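Local atomic coordinates of uncharacterized protein (Bacteroides dorei DSM 17855, PDB entry 5TGF), a protein that is of unknown function but, as a member of the beta-lactamase-related family, is probably a serine hydrolase. Residues A[53-65]-A[284-296]. Sequence-based numbering, arbitrary orientation.
Sequences KVYVASAGKWVAA and ISSPGWAGAYPWI
Trp62 packs its indole against the end of the hairpin formed by strands 281-285 and 293-297, and this is the tightly packed end of the contact. With CG anti to the backbone N (chi1 -158°), the indole runs out from the helix at about a right angle to the side chains of Ile284 and Ile296. Its CZ2 lies 3.7 Å from Ile284 CG2 and 4.0 Å from Ile296 CD1, while CE3 packs against Ser286 CB and Pro294 O lies at the ring's edge; Tyr210 and Leu214 of helix 207-218 add to the packing. Close by, Ser286 OG donates to Ser58 O (2.9 Å), tilted 25° from the carbonyl plane; Lys61 N reaches the same oxygen from the opposite face. The backbones come close enough here for a CA-H...O contact from Ala59 CA to Ser286 O (3.0 Å). Ser58 and Lys61 match the SxxK pattern at a helix start, with Tyr147 OH bonded to both side chains, consistent with the active site of a serine beta-lactamase-like fold. Toward the turn Gly288-Gly291 the packing is looser: Val56 CB still meets Ala292 CB (3.7 Å), but two waters bridge the segments. One joins Ser58 OG (2.7 Å) to Trp289 N; the other accepts from Ala292 N (3.3 Å) and is held only weakly by Val56 O and Ala290 N. Here partly exposed Trp289 touches Ala57 CB through CD1 (3.6 Å), its NE1 bonded to Gly194 O.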
loop_
_atom_site.group_PDB
_atom_site.type_symbol
_atom_site.label_atom_id
_atom_site.label_comp_id
_atom_site.label_asym_id
_atom_site.label_seq_id
_atom_site.Cartn_x
_atom_site.Cartn_y
_atom_site.Cartn_z
ATOM N N LYS A 53 3.106 -15.965 -8.021
ATOM C CA LYS A 53 2.558 -15.397 -6.817
ATOM C C LYS A 53 3.674 -15.004 -5.847
ATOM O O LYS A 53 4.614 -15.780 -5.638
ATOM C CB LYS A 53 1.585 -16.374 -6.149
ATOM C CG LYS A 53 0.282 -16.489 -6.893
ATOM C CD LYS A 53 -0.621 -17.534 -6.265
ATOM C CE LYS A 53 -1.307 -16.991 -5.027
ATOM N NZ LYS A 53 -1.952 -18.088 -4.266
ATOM N N VAL A 54 3.573 -13.800 -5.283
ATOM C CA VAL A 54 4.585 -13.273 -4.391
ATOM C C VAL A 54 3.899 -12.615 -3.202
ATOM O O VAL A 54 2.900 -11.888 -3.358
ATOM C CB VAL A 54 5.482 -12.229 -5.103
ATOM C CG1 VAL A 54 6.586 -11.770 -4.169
ATOM C CG2 VAL A 54 6.103 -12.770 -6.381
ATOM N N TYR A 55 4.452 -12.837 -2.013
ATOM C CA TYR A 55 4.060 -12.056 -0.826
ATOM C C TYR A 55 4.707 -10.671 -0.868
ATOM O O TYR A 55 5.923 -10.560 -0.824
ATOM C CB TYR A 55 4.482 -12.781 0.435
ATOM C CG TYR A 55 3.628 -13.997 0.690
ATOM C CD1 TYR A 55 2.360 -13.850 1.222
ATOM C CD2 TYR A 55 4.065 -15.278 0.331
ATOM C CE1 TYR A 55 1.510 -14.947 1.362
ATOM C CE2 TYR A 55 3.227 -16.394 0.498
ATOM C CZ TYR A 55 1.953 -16.200 0.965
ATOM O OH TYR A 55 1.088 -17.257 1.177
ATOM N N VAL A 56 3.895 -9.641 -1.056
ATOM C CA VAL A 56 4.422 -8.281 -1.384
ATOM C C VAL A 56 4.373 -7.300 -0.216
ATOM O O VAL A 56 4.712 -6.091 -0.352
ATOM C CB VAL A 56 3.678 -7.659 -2.575
ATOM C CG1 VAL A 56 3.912 -8.509 -3.821
ATOM C CG2 VAL A 56 2.201 -7.486 -2.297
ATOM N N ALA A 57 3.997 -7.808 0.948
ATOM C CA ALA A 57 4.040 -7.009 2.182
ATOM C C ALA A 57 3.280 -5.695 2.044
ATOM O O ALA A 57 2.129 -5.722 1.615
ATOM C CB ALA A 57 5.486 -6.811 2.594
ATOM N N SER A 58 3.910 -4.548 2.305
ATOM C CA SER A 58 3.180 -3.281 2.343
ATOM C C SER A 58 2.657 -2.815 1.010
ATOM O O SER A 58 1.878 -1.867 0.987
ATOM C CB SER A 58 4.004 -2.176 2.961
ATOM O OG SER A 58 4.275 -2.505 4.302
ATOM N N ALA A 59 3.023 -3.464 -0.092
ATOM C CA ALA A 59 2.337 -3.157 -1.348
ATOM C C ALA A 59 0.834 -3.372 -1.247
ATOM O O ALA A 59 0.058 -2.707 -1.946
ATOM C CB ALA A 59 2.947 -3.899 -2.528
ATOM N N GLY A 60 0.414 -4.246 -0.334
ATOM C CA GLY A 60 -1.006 -4.449 -0.068
ATOM C C GLY A 60 -1.753 -3.351 0.670
ATOM O O GLY A 60 -2.984 -3.358 0.647
ATOM N N LYS A 61 -1.056 -2.385 1.287
ATOM C CA LYS A 61 -1.753 -1.306 2.002
ATOM C C LYS A 61 -2.643 -0.516 1.044
ATOM O O LYS A 61 -3.748 -0.138 1.402
ATOM C CB LYS A 61 -0.783 -0.379 2.744
ATOM C CG LYS A 61 -0.210 -0.964 4.020
ATOM C CD LYS A 61 0.670 0.043 4.774
ATOM C CE LYS A 61 1.151 -0.476 6.121
ATOM N NZ LYS A 61 2.164 -1.558 6.059
ATOM N N TRP A 62 -2.146 -0.292 -0.164
ATOM C CA TRP A 62 -2.886 0.444 -1.198
ATOM C C TRP A 62 -4.167 -0.295 -1.545
ATOM O O TRP A 62 -5.229 0.291 -1.628
ATOM C CB TRP A 62 -2.012 0.623 -2.435
ATOM C CG TRP A 62 -2.410 1.762 -3.361
ATOM C CD1 TRP A 62 -3.595 2.502 -3.372
ATOM C CD2 TRP A 62 -1.595 2.306 -4.389
ATOM N NE1 TRP A 62 -3.526 3.484 -4.335
ATOM C CE2 TRP A 62 -2.326 3.369 -4.991
ATOM C CE3 TRP A 62 -0.322 1.999 -4.858
ATOM C CZ2 TRP A 62 -1.810 4.124 -6.041
ATOM C CZ3 TRP A 62 0.214 2.773 -5.860
ATOM C CH2 TRP A 62 -0.534 3.844 -6.440
ATOM N N VAL A 63 -4.035 -1.585 -1.797
ATOM C CA VAL A 63 -5.187 -2.458 -2.110
ATOM C C VAL A 63 -6.155 -2.541 -0.931
ATOM O O VAL A 63 -7.364 -2.474 -1.108
ATOM C CB VAL A 63 -4.732 -3.863 -2.548
ATOM C CG1 VAL A 63 -5.952 -4.738 -2.877
ATOM C CG2 VAL A 63 -3.768 -3.764 -3.726
ATOM N N ALA A 64 -5.642 -2.643 0.287
ATOM C CA ALA A 64 -6.536 -2.734 1.453
ATOM C C ALA A 64 -7.324 -1.451 1.694
ATOM O O ALA A 64 -8.531 -1.483 1.998
ATOM C CB ALA A 64 -5.730 -3.111 2.685
ATOM N N ALA A 65 -6.677 -0.304 1.505
ATOM C CA ALA A 65 -7.379 0.976 1.551
ATOM C C ALA A 65 -8.492 1.043 0.475
ATOM O O ALA A 65 -9.578 1.593 0.733
ATOM C CB ALA A 65 -6.398 2.120 1.357
ATOM N N ILE A 284 2.476 8.663 -6.528
ATOM C CA ILE A 284 1.958 7.915 -5.396
ATOM C C ILE A 284 2.462 6.442 -5.500
ATOM O O ILE A 284 2.608 5.868 -6.596
ATOM C CB ILE A 284 0.413 7.946 -5.437
ATOM C CG1 ILE A 284 -0.104 9.380 -5.185
ATOM C CG2 ILE A 284 -0.202 7.007 -4.398
ATOM C CD1 ILE A 284 -1.449 9.611 -5.802
ATOM N N SER A 285 2.743 5.841 -4.345
ATOM C CA SER A 285 3.273 4.490 -4.295
ATOM C C SER A 285 2.889 3.776 -3.019
ATOM O O SER A 285 2.357 4.381 -2.069
ATOM C CB SER A 285 4.789 4.548 -4.374
ATOM O OG SER A 285 5.270 4.957 -3.096
ATOM N N SER A 286 3.151 2.462 -2.997
ATOM C CA SER A 286 3.020 1.643 -1.783
ATOM C C SER A 286 4.136 0.553 -1.731
ATOM O O SER A 286 3.867 -0.635 -1.924
ATOM C CB SER A 286 1.633 1.023 -1.713
ATOM O OG SER A 286 1.320 0.573 -0.386
ATOM N N PRO A 287 5.407 0.957 -1.479
ATOM C CA PRO A 287 6.486 -0.018 -1.513
ATOM C C PRO A 287 6.404 -1.003 -0.363
ATOM O O PRO A 287 5.963 -0.642 0.712
ATOM C CB PRO A 287 7.758 0.826 -1.372
ATOM C CG PRO A 287 7.315 2.231 -1.536
ATOM C CD PRO A 287 5.886 2.280 -1.078
ATOM N N GLY A 288 6.848 -2.229 -0.591
ATOM C CA GLY A 288 7.018 -3.209 0.492
ATOM C C GLY A 288 8.488 -3.384 0.815
ATOM O O GLY A 288 9.326 -3.128 -0.029
ATOM N N TRP A 289 8.783 -3.872 2.008
ATOM C CA TRP A 289 10.153 -3.957 2.486
ATOM C C TRP A 289 11.023 -4.857 1.592
ATOM O O TRP A 289 12.245 -4.682 1.552
ATOM C CB TRP A 289 10.223 -4.449 3.938
ATOM C CG TRP A 289 9.763 -5.891 4.141
ATOM C CD1 TRP A 289 8.485 -6.282 4.428
ATOM C CD2 TRP A 289 10.543 -7.092 4.117
ATOM N NE1 TRP A 289 8.405 -7.628 4.514
ATOM C CE2 TRP A 289 9.653 -8.165 4.371
ATOM C CE3 TRP A 289 11.885 -7.382 3.872
ATOM C CZ2 TRP A 289 10.062 -9.495 4.377
ATOM C CZ3 TRP A 289 12.306 -8.726 3.910
ATOM C CH2 TRP A 289 11.392 -9.754 4.162
ATOM N N ALA A 290 10.400 -5.869 0.962
ATOM C CA ALA A 290 11.121 -6.907 0.233
ATOM C C ALA A 290 11.255 -6.642 -1.261
ATOM O O ALA A 290 11.756 -7.516 -2.009
ATOM C CB ALA A 290 10.466 -8.281 0.470
ATOM N N GLY A 291 10.887 -5.445 -1.702
ATOM C CA GLY A 291 11.184 -4.998 -3.053
ATOM C C GLY A 291 10.016 -4.703 -3.982
ATOM O O GLY A 291 10.197 -4.031 -4.983
ATOM N N ALA A 292 8.804 -5.112 -3.618
ATOM C CA ALA A 292 7.638 -4.797 -4.428
ATOM C C ALA A 292 7.441 -3.266 -4.458
ATOM O O ALA A 292 7.449 -2.604 -3.394
ATOM C CB ALA A 292 6.390 -5.473 -3.869
ATOM N N TYR A 293 7.285 -2.716 -5.647
ATOM C CA TYR A 293 7.154 -1.260 -5.829
ATOM C C TYR A 293 6.107 -0.967 -6.904
ATOM O O TYR A 293 6.420 -1.016 -8.114
ATOM C CB TYR A 293 8.471 -0.663 -6.242
ATOM C CG TYR A 293 8.419 0.854 -6.357
ATOM C CD1 TYR A 293 8.349 1.662 -5.217
ATOM C CD2 TYR A 293 8.527 1.471 -7.580
ATOM C CE1 TYR A 293 8.309 3.047 -5.326
ATOM C CE2 TYR A 293 8.492 2.839 -7.702
ATOM C CZ TYR A 293 8.393 3.628 -6.568
ATOM O OH TYR A 293 8.336 5.008 -6.727
ATOM N N PRO A 294 4.897 -0.636 -6.476
ATOM C CA PRO A 294 3.899 -0.105 -7.351
ATOM C C PRO A 294 3.857 1.424 -7.328
ATOM O O PRO A 294 3.959 2.036 -6.258
ATOM C CB PRO A 294 2.621 -0.693 -6.770
ATOM C CG PRO A 294 2.881 -0.730 -5.279
ATOM C CD PRO A 294 4.370 -0.819 -5.106
ATOM N N TRP A 295 3.654 2.050 -8.480
ATOM C CA TRP A 295 3.511 3.495 -8.492
ATOM C C TRP A 295 2.653 4.020 -9.614
ATOM O O TRP A 295 2.476 3.358 -10.662
ATOM C CB TRP A 295 4.876 4.160 -8.530
ATOM C CG TRP A 295 5.486 4.282 -9.890
ATOM C CD1 TRP A 295 5.595 5.429 -10.627
ATOM C CD2 TRP A 295 6.176 3.266 -10.631
ATOM N NE1 TRP A 295 6.221 5.160 -11.829
ATOM C CE2 TRP A 295 6.648 3.864 -11.830
ATOM C CE3 TRP A 295 6.457 1.909 -10.398
ATOM C CZ2 TRP A 295 7.342 3.137 -12.827
ATOM C CZ3 TRP A 295 7.145 1.180 -11.384
ATOM C CH2 TRP A 295 7.607 1.813 -12.569
ATOM N N ILE A 296 2.203 5.249 -9.416
ATOM C CA ILE A 296 1.580 6.034 -10.467
ATOM C C ILE A 296 2.300 7.385 -10.500
ATOM O O ILE A 296 2.544 7.999 -9.443
ATOM C CB ILE A 296 0.102 6.245 -10.177
ATOM C CG1 ILE A 296 -0.673 4.933 -10.317
ATOM C CG2 ILE A 296 -0.489 7.322 -11.060
ATOM C CD1 ILE A 296 -2.124 5.078 -9.899
HETATM O O HOH W 1 7.768 -6.193 -0.698
HETATM O O HOH W 2 6.706 -3.653 3.980
#